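PDB 3OKP: GDP-mannose-dependent alpha-(1-6)-phosphatidylinositol monomannoside mannosyltransferase from Corynebacterium glutamicum, which belongs to the GT-B class of glycosyltransferases, two-domain enzymes with Rossmann-like domains, and is modelled here with guanosine-5'-diphosphate-alpha-D-mannose bound. Local coordinates for residues S242-L247 against V255-R260; D214-A219 against A230-V235; L338-L341 against I346-A349. All coordinates share one frame; numbering follows the deposited sequence.

Contact 1 (S242-L247 against V255-R260); sequences STLRRL and VKFLGR. With GDD (guanosine-5'-diphosphate-alpha-D-mannose), chain B.
Phe257 turns one face of its ring to the aliphatic chain of Arg245, which runs across it toward the strand. Arg245 CG sits almost over the middle of that face, 3.9 Å from the centroid of the Phe257 ring and 12° off its normal, a clear CH-pi contact. The two side chains slide past each other in opposite directions: Arg245 stays extended from CG to NE and carries its guanidinium past the ring to the root of Phe257. There Phe257 CB lies over one guanidinium face, toward its rim, with Arg245 NH2 to Phe257 CB at 3.7 Å. Ring and guanidinium planes are 30° apart, so the overlap is a tilted one, carried chiefly by methylene groups. The charge of Arg245 has its partner within the same helix, in a salt bridge from NE to Glu241.

The far edge of the ring abuts the helix backbone. Phe257 CZ comes to 3.6 Å from Leu244 O, which lies near the ring plane, and Phe257 CE1 meets Leu244 CB at 3.7 Å. Phe257 thus meets two successive helical residues, Arg245 over a face and Leu244 near an edge. Ile234 on the adjoining strand and Ala248 also touch this ring.

Beyond Gly259, whose positive phi turns the chain, Arg260 belongs to the ligand pocket. Its CG approaches O6 of guanosine-5'-diphosphate-alpha-D-mannose at 3.3 Å, and base atom C2 lies over one face of its guanidinium, 3.7 Å from Arg260 NH2. Helix 241-247 packed against edge strand 255-259 is the second half of a beta-alpha-beta crossover from strand 231-235, the repeating unit of the Rossmann-like GT-B domain, with Arg260 of the guanosine-5'-diphosphate-alpha-D-mannose pocket just past the strand.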
loop_
_atom_site.group_PDB
_atom_site.type_symbol
_atom_site.label_atom_id
_atom_site.label_comp_id
_atom_site.label_asym_id
_atom_site.label_seq_id
_atom_site.Cartn_x
_atom_site.Cartn_y
_atom_site.Cartn_z
ATOM N N SER A 242 -22.063 8.686 5.223
ATOM C CA SER A 242 -23.447 8.894 5.666
ATOM C C SER A 242 -24.070 7.618 6.238
ATOM O O SER A 242 -24.808 7.669 7.226
ATOM C CB SER A 242 -24.309 9.461 4.533
ATOM O OG SER A 242 -24.369 8.564 3.439
ATOM N N THR A 243 -23.759 6.480 5.620
ATOM C CA THR A 243 -24.213 5.179 6.111
ATOM C C THR A 243 -23.539 4.813 7.438
ATOM O O THR A 243 -24.190 4.287 8.342
ATOM C CB THR A 243 -23.986 4.065 5.063
ATOM O OG1 THR A 243 -24.590 4.448 3.819
ATOM C CG2 THR A 243 -24.601 2.749 5.525
ATOM N N LEU A 244 -22.243 5.100 7.547
ATOM C CA LEU A 244 -21.494 4.851 8.782
ATOM C C LEU A 244 -22.033 5.678 9.953
ATOM O O LEU A 244 -22.180 5.169 11.063
ATOM C CB LEU A 244 -19.996 5.114 8.580
ATOM C CG LEU A 244 -19.224 4.158 7.658
ATOM C CD1 LEU A 244 -17.785 4.618 7.474
ATOM C CD2 LEU A 244 -19.271 2.720 8.173
ATOM N N ARG A 245 -22.332 6.949 9.691
ATOM C CA ARG A 245 -22.905 7.830 10.711
ATOM C C ARG A 245 -24.270 7.321 11.188
ATOM O O ARG A 245 -24.567 7.366 12.382
ATOM C CB ARG A 245 -23.009 9.268 10.194
ATOM C CG ARG A 245 -21.671 9.983 10.042
ATOM C CD ARG A 245 -21.876 11.419 9.576
ATOM N NE ARG A 245 -20.636 12.196 9.532
ATOM C CZ ARG A 245 -20.109 12.847 10.569
ATOM N NH1 ARG A 245 -20.701 12.818 11.759
ATOM N NH2 ARG A 245 -18.983 13.530 10.418
ATOM N N ARG A 246 -25.082 6.823 10.254
ATOM C CA ARG A 246 -26.394 6.259 10.582
ATOM C C ARG A 246 -26.258 4.993 11.434
ATOM O O ARG A 246 -26.996 4.802 12.401
ATOM C CB ARG A 246 -27.197 5.963 9.311
ATOM C CG ARG A 246 -28.704 5.873 9.542
ATOM C CD ARG A 246 -29.443 5.247 8.361
ATOM N NE ARG A 246 -29.214 3.804 8.276
ATOM C CZ ARG A 246 -28.527 3.199 7.310
ATOM N NH1 ARG A 246 -27.997 3.901 6.315
ATOM N NH2 ARG A 246 -28.377 1.880 7.336
ATOM N N LEU A 247 -25.305 4.141 11.067
ATOM C CA LEU A 247 -24.993 2.934 11.832
ATOM C C LEU A 247 -24.548 3.254 13.260
ATOM O O LEU A 247 -24.854 2.512 14.191
ATOM C CB LEU A 247 -23.916 2.115 11.110
ATOM C CG LEU A 247 -24.266 0.835 10.331
ATOM C CD1 LEU A 247 -25.735 0.713 9.912
ATOM C CD2 LEU A 247 -23.339 0.679 9.130
ATOM N N VAL A 255 -18.070 6.913 19.361
ATOM C CA VAL A 255 -17.571 6.829 17.989
ATOM C C VAL A 255 -17.314 8.239 17.467
ATOM O O VAL A 255 -18.203 9.095 17.503
ATOM C CB VAL A 255 -18.561 6.075 17.054
ATOM C CG1 VAL A 255 -18.060 6.072 15.614
ATOM C CG2 VAL A 255 -18.778 4.643 17.531
ATOM N N LYS A 256 -16.094 8.474 16.988
ATOM C CA LYS A 256 -15.704 9.786 16.480
ATOM C C LYS A 256 -15.327 9.735 14.999
ATOM O O LYS A 256 -14.421 8.996 14.601
ATOM C CB LYS A 256 -14.539 10.357 17.300
ATOM C CG LYS A 256 -14.762 10.383 18.819
ATOM C CD LYS A 256 -15.716 11.497 19.236
ATOM C CE LYS A 256 -15.864 11.578 20.753
ATOM N NZ LYS A 256 -16.750 10.514 21.294
ATOM N N PHE A 257 -16.036 10.524 14.193
ATOM C CA PHE A 257 -15.703 10.706 12.785
ATOM C C PHE A 257 -14.814 11.933 12.645
ATOM O O PHE A 257 -15.295 13.070 12.639
ATOM C CB PHE A 257 -16.970 10.849 11.936
ATOM C CG PHE A 257 -17.790 9.593 11.857
ATOM C CD1 PHE A 257 -17.547 8.649 10.865
ATOM C CD2 PHE A 257 -18.804 9.350 12.780
ATOM C CE1 PHE A 257 -18.306 7.482 10.791
ATOM C CE2 PHE A 257 -19.562 8.188 12.717
ATOM C CZ PHE A 257 -19.314 7.252 11.720
ATOM N N LEU A 258 -13.512 11.692 12.535
ATOM C CA LEU A 258 -12.527 12.769 12.554
ATOM C C LEU A 258 -12.252 13.357 11.171
ATOM O O LEU A 258 -11.548 14.364 11.049
ATOM C CB LEU A 258 -11.220 12.289 13.209
ATOM C CG LEU A 258 -11.268 11.769 14.654
ATOM C CD1 LEU A 258 -9.871 11.381 15.131
ATOM C CD2 LEU A 258 -11.896 12.783 15.615
ATOM N N GLY A 259 -12.806 12.728 10.136
ATOM C CA GLY A 259 -12.577 13.149 8.756
ATOM C C GLY A 259 -11.180 12.790 8.288
ATOM O O GLY A 259 -10.481 12.003 8.936
ATOM N N ARG A 260 -10.769 13.362 7.161
ATOM C CA ARG A 260 -9.429 13.120 6.649
ATOM C C ARG A 260 -8.445 14.046 7.357
ATOM O O ARG A 260 -8.447 15.259 7.134
ATOM C CB ARG A 260 -9.369 13.303 5.129
ATOM C CG ARG A 260 -8.251 12.506 4.489
ATOM C CD ARG A 260 -8.043 12.829 3.024
ATOM N NE ARG A 260 -6.899 12.088 2.493
ATOM C CZ ARG A 260 -5.644 12.531 2.497
ATOM N NH1 ARG A 260 -5.348 13.726 2.997
ATOM N NH2 ARG A 260 -4.677 11.777 1.993
HETATM N N2 GDD B . -3.196 11.780 5.413
HETATM C C2 GDD B . -4.141 10.818 5.551
HETATM N N1 GDD B . -5.301 11.102 6.191
HETATM N N3 GDD B . -3.918 9.582 5.049
HETATM C C4 GDD B . -4.855 8.606 5.181
HETATM C C5 GDD B . -6.049 8.879 5.831
HETATM C C6 GDD B . -6.260 10.156 6.341
HETATM O O6 GDD B . -7.325 10.433 6.931
HETATM N N7 GDD B . -6.785 7.749 5.815
HETATM C C8 GDD B . -6.066 6.801 5.170
HETATM N N9 GDD B . -4.894 7.329 4.785
HETATM C "C1'" GDD B . -3.796 6.645 4.053
HETATM C "C2'" GDD B . -3.106 5.629 4.949
HETATM O "O2'" GDD B . -2.098 6.235 5.762
HETATM C "C3'" GDD B . -2.537 4.636 3.956
HETATM O "O3'" GDD B . -1.203 5.008 3.591
HETATM C "C4'" GDD B . -3.452 4.730 2.738
HETATM O "O4'" GDD B . -4.253 5.906 2.916
HETATM C "C5'" GDD B . -4.355 3.505 2.610
HETATM O "O5'" GDD B . -3.771 2.527 1.744
HETATM P PA GDD B . -4.112 1.119 1.825
HETATM O O1A GDD B . -3.309 0.464 1.125
HETATM O O2A GDD B . -4.025 0.716 3.012
HETATM O O3A GDD B . -5.466 0.880 1.359
HETATM P PB GDD B . -5.994 1.322 0.079
HETATM O O2B GDD B . -5.126 1.254 -0.818
HETATM O O3B GDD B . -6.962 0.597 -0.233
HETATM O O1B GDD B . -6.470 2.680 0.189
#

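Contact 2 (D214-A219 against A230-V235)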
loop_
_atom_site.group_PDB
_atom_site.type_symbol
_atom_site.label_atom_id
_atom_site.label_comp_id
_atom_site.label_asym_id
_atom_site.label_seq_id
_atom_site.Cartn_x
_atom_site.Cartn_y
_atom_site.Cartn_z
ATOM N N ASP A 214 -18.041 -0.386 9.252
ATOM C CA ASP A 214 -19.389 -0.827 9.613
ATOM C C ASP A 214 -19.359 -2.012 10.579
ATOM O O ASP A 214 -20.133 -2.050 11.536
ATOM C CB ASP A 214 -20.261 -1.114 8.372
ATOM C CG ASP A 214 -19.592 -2.029 7.343
ATOM O OD1 ASP A 214 -18.544 -2.650 7.623
ATOM O OD2 ASP A 214 -20.144 -2.133 6.226
ATOM N N SER A 215 -18.446 -2.954 10.336
ATOM C CA SER A 215 -18.247 -4.107 11.221
ATOM C C SER A 215 -17.797 -3.655 12.612
ATOM O O SER A 215 -18.280 -4.168 13.626
ATOM C CB SER A 215 -17.220 -5.073 10.626
ATOM O OG SER A 215 -17.604 -5.512 9.336
ATOM N N LEU A 216 -16.875 -2.692 12.641
ATOM C CA LEU A 216 -16.383 -2.083 13.881
ATOM C C LEU A 216 -17.498 -1.403 14.677
ATOM O O LEU A 216 -17.611 -1.599 15.894
ATOM C CB LEU A 216 -15.261 -1.080 13.567
ATOM C CG LEU A 216 -13.792 -1.340 13.946
ATOM C CD1 LEU A 216 -13.456 -2.797 14.280
ATOM C CD2 LEU A 216 -12.836 -0.783 12.886
ATOM N N ILE A 217 -18.315 -0.608 13.984
ATOM C CA ILE A 217 -19.442 0.094 14.601
ATOM C C ILE A 217 -20.449 -0.892 15.211
ATOM O O ILE A 217 -20.954 -0.670 16.315
ATOM C CB ILE A 217 -20.129 1.063 13.596
ATOM C CG1 ILE A 217 -19.239 2.293 13.356
ATOM C CG2 ILE A 217 -21.509 1.483 14.087
ATOM C CD1 ILE A 217 -19.580 3.082 12.092
ATOM N N LYS A 218 -20.714 -1.983 14.497
ATOM C CA LYS A 218 -21.652 -3.007 14.961
ATOM C C LYS A 218 -21.121 -3.791 16.164
ATOM O O LYS A 218 -21.898 -4.338 16.947
ATOM C CB LYS A 218 -22.036 -3.951 13.816
ATOM C CG LYS A 218 -22.958 -3.308 12.781
ATOM C CD LYS A 218 -23.279 -4.250 11.633
ATOM C CE LYS A 218 -24.040 -3.531 10.527
ATOM N NZ LYS A 218 -24.519 -4.483 9.479
ATOM N N ALA A 219 -19.798 -3.833 16.305
ATOM C CA ALA A 219 -19.157 -4.491 17.443
ATOM C C ALA A 219 -19.084 -3.595 18.686
ATOM O O ALA A 219 -18.884 -4.091 19.801
ATOM C CB ALA A 219 -17.764 -4.987 17.056
ATOM N N ALA A 230 -14.677 3.669 26.092
ATOM C CA ALA A 230 -13.964 3.247 24.881
ATOM C C ALA A 230 -14.346 4.098 23.675
ATOM O O ALA A 230 -15.525 4.359 23.438
ATOM C CB ALA A 230 -14.217 1.774 24.590
ATOM N N GLN A 231 -13.340 4.524 22.919
ATOM C CA GLN A 231 -13.554 5.388 21.764
ATOM C C GLN A 231 -13.065 4.730 20.485
ATOM O O GLN A 231 -11.908 4.290 20.397
ATOM C CB GLN A 231 -12.856 6.742 21.950
ATOM C CG GLN A 231 -13.376 7.568 23.122
ATOM C CD GLN A 231 -14.792 8.084 22.908
ATOM O OE1 GLN A 231 -15.192 8.397 21.783
ATOM N NE2 GLN A 231 -15.554 8.178 23.990
ATOM N N LEU A 232 -13.958 4.660 19.505
ATOM C CA LEU A 232 -13.603 4.247 18.156
ATOM C C LEU A 232 -13.387 5.487 17.302
ATOM O O LEU A 232 -14.313 6.277 17.081
ATOM C CB LEU A 232 -14.692 3.355 17.546
ATOM C CG LEU A 232 -14.545 2.927 16.077
ATOM C CD1 LEU A 232 -13.260 2.138 15.831
ATOM C CD2 LEU A 232 -15.758 2.122 15.636
ATOM N N LEU A 233 -12.156 5.658 16.834
ATOM C CA LEU A 233 -11.814 6.793 15.989
ATOM C C LEU A 233 -11.808 6.370 14.532
ATOM O O LEU A 233 -10.992 5.547 14.112
ATOM C CB LEU A 233 -10.457 7.384 16.384
ATOM C CG LEU A 233 -10.237 7.786 17.847
ATOM C CD1 LEU A 233 -8.820 8.286 18.033
ATOM C CD2 LEU A 233 -11.243 8.845 18.304
ATOM N N ILE A 234 -12.736 6.934 13.770
ATOM C CA ILE A 234 -12.819 6.670 12.346
ATOM C C ILE A 234 -12.131 7.809 11.595
ATOM O O ILE A 234 -12.649 8.930 11.513
ATOM C CB ILE A 234 -14.283 6.424 11.898
ATOM C CG1 ILE A 234 -14.810 5.135 12.547
ATOM C CG2 ILE A 234 -14.376 6.335 10.381
ATOM C CD1 ILE A 234 -16.314 4.986 12.527
ATOM N N VAL A 235 -10.939 7.510 11.088
ATOM C CA VAL A 235 -10.105 8.495 10.400
ATOM C C VAL A 235 -10.132 8.231 8.900
ATOM O O VAL A 235 -9.790 7.134 8.445
ATOM C CB VAL A 235 -8.642 8.480 10.926
ATOM C CG1 VAL A 235 -7.773 9.486 10.172
ATOM C CG2 VAL A 235 -8.605 8.769 12.423
#
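Leu232 points from the strand toward helix 214-219 with both methyls against it, and the whole interface is made by branched aliphatic side chains. The segments run nearly antiparallel, their axes at 164° and 10.2 Å apart at the closest approach.

Packing of the Leu232 methyls against the base of Leu216 comes first. Leu232 has CG anti to its own nitrogen (chi1 175°), which sends the branch toward the helix. Its CD2 then lodges between two consecutive residues, 3.8 Å from Leu216 CB and 4.1 Å from Ile217 N. The other methyl, Leu232 CD1, lies 4.0 Å from Leu216 CG, so the leucine fork receives the base and branch point of Leu216. The two leucines cross at about a right angle. Leu216 itself holds an unusual conformation, its chi1 of -110° lying well off a staggered position, and it also touches Cys203 on strand 200-204.

Methyl-to-methyl packing follows two residues further along the strand, on the same face. Ile217 CD1 meets Ile234 CD1 at 3.8 Å. Behind it, Ile217 CG1 is 4.1 Å from Ile234 CD1. Both isoleucines advance their CG1 branches, again nearly perpendicular to one another.

Of the polar groups, Asp214 points away from the strand, and its OD2 is satisfied by a salt bridge to Arg281 and a hydrogen bond with Tyr240 OH.

The contact joins helix 213-226 to strand 231-235 of the crossover that starts at strand 200-204. With four touching residues all buried and aliphatic, and no polar pairing between the two segments, the chemistry implies that cohesion here rests on dispersion and exclusion of water, while shape complementarity probably sets how the helix sits on the strand.

Contact 3 (L338-L341 against I346-A349)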
loop_
_atom_site.group_PDB
_atom_site.type_symbol
_atom_site.label_atom_id
_atom_site.label_comp_id
_atom_site.label_asym_id
_atom_site.label_seq_id
_atom_site.Cartn_x
_atom_site.Cartn_y
_atom_site.Cartn_z
ATOM N N LEU A 338 -11.569 -7.212 20.856
ATOM C CA LEU A 338 -11.340 -5.825 21.270
ATOM C C LEU A 338 -11.305 -5.664 22.796
ATOM O O LEU A 338 -10.377 -5.057 23.329
ATOM C CB LEU A 338 -12.364 -4.881 20.625
ATOM C CG LEU A 338 -12.147 -4.586 19.133
ATOM C CD1 LEU A 338 -13.411 -4.029 18.478
ATOM C CD2 LEU A 338 -10.958 -3.643 18.916
ATOM N N ILE A 339 -12.299 -6.222 23.486
ATOM C CA ILE A 339 -12.364 -6.168 24.953
ATOM C C ILE A 339 -11.170 -6.889 25.595
ATOM O O ILE A 339 -10.539 -6.356 26.513
ATOM C CB ILE A 339 -13.691 -6.758 25.497
ATOM C CG1 ILE A 339 -14.895 -5.942 25.002
ATOM C CG2 ILE A 339 -13.677 -6.817 27.034
ATOM C CD1 ILE A 339 -16.223 -6.699 25.070
ATOM N N GLU A 340 -10.867 -8.088 25.095
ATOM C CA GLU A 340 -9.738 -8.892 25.580
ATOM C C GLU A 340 -8.413 -8.120 25.515
ATOM O O GLU A 340 -7.650 -8.098 26.486
ATOM C CB GLU A 340 -9.646 -10.212 24.801
ATOM C CG GLU A 340 -8.702 -11.254 25.406
ATOM C CD GLU A 340 -8.648 -12.552 24.609
ATOM O OE1 GLU A 340 -8.959 -12.545 23.398
ATOM O OE2 GLU A 340 -8.286 -13.588 25.201
ATOM N N LEU A 341 -8.158 -7.474 24.378
ATOM C CA LEU A 341 -6.939 -6.684 24.196
ATOM C C LEU A 341 -6.913 -5.410 25.034
ATOM O O LEU A 341 -5.889 -5.088 25.636
ATOM C CB LEU A 341 -6.709 -6.358 22.717
ATOM C CG LEU A 341 -6.110 -7.444 21.822
ATOM C CD1 LEU A 341 -5.903 -6.892 20.414
ATOM C CD2 LEU A 341 -4.794 -7.980 22.390
ATOM N N ILE A 346 -0.458 -5.505 29.046
ATOM C CA ILE A 346 0.828 -6.191 28.904
ATOM C C ILE A 346 0.923 -6.881 27.547
ATOM O O ILE A 346 1.931 -6.754 26.849
ATOM C CB ILE A 346 1.075 -7.193 30.053
ATOM C CG1 ILE A 346 1.278 -6.436 31.366
ATOM C CG2 ILE A 346 2.283 -8.098 29.756
ATOM C CD1 ILE A 346 1.647 -7.322 32.519
ATOM N N ARG A 347 -0.136 -7.600 27.182
ATOM C CA ARG A 347 -0.241 -8.224 25.870
ATOM C C ARG A 347 -0.152 -7.172 24.763
ATOM O O ARG A 347 0.538 -7.377 23.764
ATOM C CB ARG A 347 -1.545 -9.019 25.765
ATOM C CG ARG A 347 -1.680 -9.850 24.503
ATOM C CD ARG A 347 -2.961 -10.661 24.530
ATOM N NE ARG A 347 -3.330 -11.133 23.198
ATOM C CZ ARG A 347 -4.491 -11.708 22.899
ATOM N NH1 ARG A 347 -5.415 -11.893 23.835
ATOM N NH2 ARG A 347 -4.729 -12.099 21.657
ATOM N N ARG A 348 -0.841 -6.046 24.952
ATOM C CA ARG A 348 -0.795 -4.938 23.994
ATOM C C ARG A 348 0.622 -4.395 23.815
ATOM O O ARG A 348 1.080 -4.219 22.686
ATOM C CB ARG A 348 -1.756 -3.814 24.396
ATOM C CG ARG A 348 -3.179 -4.039 23.927
ATOM C CD ARG A 348 -4.033 -2.790 24.083
ATOM N NE ARG A 348 -4.682 -2.743 25.391
ATOM C CZ ARG A 348 -4.373 -1.894 26.366
ATOM N NH1 ARG A 348 -3.417 -0.990 26.205
ATOM N NH2 ARG A 348 -5.032 -1.952 27.513
ATOM N N ALA A 349 1.311 -4.150 24.930
ATOM C CA ALA A 349 2.699 -3.688 24.899
ATOM C C ALA A 349 3.601 -4.669 24.145
ATOM O O ALA A 349 4.432 -4.252 23.340
ATOM C CB ALA A 349 3.220 -3.454 26.313
HETATM O O HOH W 1 -7.333 -13.825 21.625
#
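Arg347 reaches back across the turn to Glu340 and Leu341, its chain extended from CG to NE. Leu341 CD2 rests over one face of the guanidinium, toward its rim and 3.6 Å from Arg347 NE. At the guanidinium edge, Arg347 NH1 stands over the face of the Glu340 carboxylate, nearly above CD, with the two planes 81° apart. Neither oxygen is pointed at NH1, and the salt bridge from Arg347 NH1 to Glu340 OE2 is long, at 3.6 Å. A water completes the link, donating to Glu340 OE1 at 2.7 Å and accepting from Arg347 NH2 at 3.1 Å.

Arg348 comes next and turns to the backbone instead. A bend at chi3 brings its NE to Leu341 O at 2.6 Å, with an N-H...O angle of 147°; the donor stands 42° above the carbonyl plane. Arg348 NH2 goes on to Leu342 O, so one guanidinium binds two successive carbonyls at the end of helix 331-342. Ile275 of the neighbouring strand touches both Leu341 and Arg348.

Helix 331-342 thus passes into helix 345-362 through a short turn held by two arginines of the latter. The positive charge of Arg348 beside C-terminal carbonyls would probably be favoured by the helix dipole, whereas the long, water-assisted Arg347 pair is probably a weaker electrostatic link at the surface.

Overall arrangement
Contacts 1 and 2 belong to consecutive beta-alpha-beta units of one parallel sheet: strands 231-235 and 255-259 are neighbours, paired for instance by Ile234 N and Lys256 O, and Ile217 of contact 2 packs on Leu244 of contact 1. Contact 2 is fully buried and aliphatic. Contact 1 lies at the sheet edge, where an aromatic ring meets an arginine chain. Contact 3, its centre about 17 Å from that of contact 2 and about 25 Å from that of contact 1, joins two consecutive helices rather than helix and strand; partly exposed, it combines charge, water and carbonyl bonding with a buried leucine. Leu338 nevertheless touches helix 213-226, which contact 2 also uses.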